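Local coordinates for regulator of G-protein signaling 1 (Homo sapiens, PDB 2BV1) that raises the GTPase activity of heterotrimeric G protein alpha subunits, driving them into their inactive GDP-bound form and damping receptor signalling, at residues F93-S98 and F111-K116. Numbering follows the deposited sequence.
Sequences FRTRES and FDEAQK
Thr95 lays its methyl group over the backbone of the first turn of the facing helix, with CG2 3.9 Å from both N and CA of Ala114. The same Thr95 CG2 lies 4.1 Å from Glu113 C. A methyl-to-methyl touch adds to this van der Waals contact, Thr95 CG2 lying 4.2 Å from Ala114 CB. The threonine's two branches divide the work: CG2 stands anti to the backbone N and reaches across, while OG1, beside that N (chi1 -59°), turns back to hydrogen-bond Asp92 just ahead of the helix. One turn on from Thr95, the contact becomes polar and indirect. Ser98 OG and Glu113 OE1 are 3.5 Å apart with no hydrogen bond between them; a water joins them instead, 2.7 Å from Ser98 OG and giving a weak bond to Glu113 OE1. Glu113, exposed at the margin of the contact, reaches the water with a chain extended beyond CG; its side chain also touches Lys102. Ala114, by contrast, is buried, its small side chain also meeting Thr99 of helix 93-103, Ile91 in the loop before it, and Phe54 of helix 50-62. With axes 9.6 Å apart at an angle of 150°, the two segments are near antiparallel. Helices 93-103 and 112-131, joined by a short connection, pack here as neighbouring antiparallel members of the all-helical RGS domain.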
loop_
_atom_site.group_PDB
_atom_site.type_symbol
_atom_site.label_atom_id
_atom_site.label_comp_id
_atom_site.label_asym_id
_atom_site.label_seq_id
_atom_site.Cartn_x
_atom_site.Cartn_y
_atom_site.Cartn_z
ATOM N N PHE A 93 11.447 2.288 14.326
ATOM C CA PHE A 93 12.803 2.775 14.248
ATOM C C PHE A 93 13.850 1.798 13.694
ATOM O O PHE A 93 14.695 2.217 12.898
ATOM C CB PHE A 93 13.218 3.262 15.638
ATOM C CG PHE A 93 14.601 3.725 15.721
ATOM C CD1 PHE A 93 14.948 4.968 15.243
ATOM C CD2 PHE A 93 15.583 2.924 16.296
ATOM C CE1 PHE A 93 16.266 5.403 15.317
ATOM C CE2 PHE A 93 16.890 3.346 16.367
ATOM C CZ PHE A 93 17.235 4.593 15.889
ATOM N N ARG A 94 13.793 0.527 14.114
ATOM C CA ARG A 94 14.808 -0.467 13.711
ATOM C C ARG A 94 14.614 -0.868 12.261
ATOM O O ARG A 94 15.585 -1.014 11.527
ATOM C CB ARG A 94 14.838 -1.724 14.624
ATOM C CG ARG A 94 15.561 -1.472 15.928
ATOM C CD ARG A 94 15.570 -2.695 16.856
ATOM N NE ARG A 94 16.041 -2.339 18.194
ATOM C CZ ARG A 94 15.792 -3.066 19.288
ATOM N NH1 ARG A 94 15.073 -4.185 19.207
ATOM N NH2 ARG A 94 16.225 -2.639 20.462
ATOM N N THR A 95 13.374 -1.032 11.846
ATOM C CA THR A 95 13.078 -1.297 10.439
ATOM C C THR A 95 13.504 -0.120 9.529
ATOM O O THR A 95 14.112 -0.319 8.456
ATOM C CB THR A 95 11.624 -1.595 10.264
ATOM O OG1 THR A 95 11.314 -2.717 11.071
ATOM C CG2 THR A 95 11.278 -1.897 8.793
ATOM N N ARG A 96 13.238 1.096 10.010
ATOM C CA ARG A 96 13.673 2.312 9.319
ATOM C C ARG A 96 15.189 2.363 9.163
ATOM O O ARG A 96 15.678 2.539 8.055
ATOM C CB ARG A 96 13.147 3.559 10.036
ATOM C CG ARG A 96 13.135 4.825 9.185
ATOM C CD ARG A 96 12.552 6.036 9.921
ATOM N NE ARG A 96 11.335 5.705 10.685
ATOM C CZ ARG A 96 11.251 5.669 12.028
ATOM N NH1 ARG A 96 12.288 5.946 12.823
ATOM N NH2 ARG A 96 10.097 5.360 12.595
ATOM N N GLU A 97 15.930 2.180 10.269
ATOM C CA GLU A 97 17.386 2.188 10.241
ATOM C C GLU A 97 17.973 1.118 9.311
ATOM O O GLU A 97 18.927 1.400 8.544
ATOM C CB GLU A 97 17.973 2.024 11.662
ATOM C CG GLU A 97 17.593 3.153 12.633
ATOM C CD GLU A 97 18.700 4.178 12.876
ATOM O OE1 GLU A 97 19.862 3.798 13.204
ATOM O OE2 GLU A 97 18.378 5.389 12.777
ATOM N N SER A 98 17.449 -0.103 9.372
ATOM C CA SER A 98 17.941 -1.138 8.449
ATOM C C SER A 98 17.588 -0.861 6.970
ATOM O O SER A 98 18.405 -1.143 6.086
ATOM C CB SER A 98 17.528 -2.552 8.860
ATOM O OG SER A 98 16.153 -2.708 8.829
ATOM N N PHE A 111 13.001 -3.251 0.268
ATOM C CA PHE A 111 11.860 -2.709 0.998
ATOM C C PHE A 111 10.903 -3.768 1.568
ATOM O O PHE A 111 9.848 -3.389 2.121
ATOM C CB PHE A 111 11.049 -1.732 0.100
ATOM C CG PHE A 111 11.813 -0.529 -0.295
ATOM C CD1 PHE A 111 12.083 0.465 0.647
ATOM C CD2 PHE A 111 12.288 -0.380 -1.596
ATOM C CE1 PHE A 111 12.826 1.588 0.310
ATOM C CE2 PHE A 111 13.044 0.721 -1.948
ATOM C CZ PHE A 111 13.305 1.716 -1.019
ATOM N N ASP A 112 11.263 -5.050 1.426
ATOM C CA ASP A 112 10.431 -6.185 1.886
ATOM C C ASP A 112 10.046 -6.098 3.370
ATOM O O ASP A 112 8.915 -6.388 3.736
ATOM C CB ASP A 112 11.164 -7.497 1.661
ATOM C CG ASP A 112 11.152 -7.941 0.193
ATOM O OD1 ASP A 112 10.590 -7.233 -0.670
ATOM O OD2 ASP A 112 11.697 -9.025 -0.065
ATOM N N GLU A 113 10.975 -5.686 4.216
ATOM C CA GLU A 113 10.701 -5.605 5.654
ATOM C C GLU A 113 9.718 -4.472 5.946
ATOM O O GLU A 113 8.708 -4.649 6.639
ATOM C CB GLU A 113 11.993 -5.425 6.461
ATOM C CG GLU A 113 12.698 -6.710 6.870
ATOM C CD GLU A 113 13.912 -6.450 7.765
ATOM O OE1 GLU A 113 13.907 -5.435 8.532
ATOM O OE2 GLU A 113 14.875 -7.263 7.705
ATOM N N ALA A 114 10.010 -3.296 5.405
ATOM C CA ALA A 114 9.153 -2.137 5.587
ATOM C C ALA A 114 7.788 -2.362 4.960
ATOM O O ALA A 114 6.752 -1.967 5.522
ATOM C CB ALA A 114 9.809 -0.876 5.046
ATOM N N GLN A 115 7.767 -3.081 3.854
ATOM C CA GLN A 115 6.521 -3.310 3.113
ATOM C C GLN A 115 5.616 -4.234 3.969
ATOM O O GLN A 115 4.423 -4.045 4.067
ATOM C CB GLN A 115 6.803 -3.964 1.783
ATOM C CG GLN A 115 5.530 -4.096 0.938
ATOM C CD GLN A 115 5.745 -4.680 -0.446
ATOM O OE1 GLN A 115 6.770 -5.287 -0.726
ATOM N NE2 GLN A 115 4.755 -4.492 -1.327
ATOM N N LYS A 116 6.235 -5.248 4.555
ATOM C CA LYS A 116 5.528 -6.169 5.404
ATOM C C LYS A 116 4.905 -5.478 6.601
ATOM O O LYS A 116 3.766 -5.705 6.900
ATOM C CB LYS A 116 6.432 -7.300 5.803
ATOM C CG LYS A 116 5.654 -8.489 6.375
HETATM O O HOH W 1 15.125 -3.452 6.501
#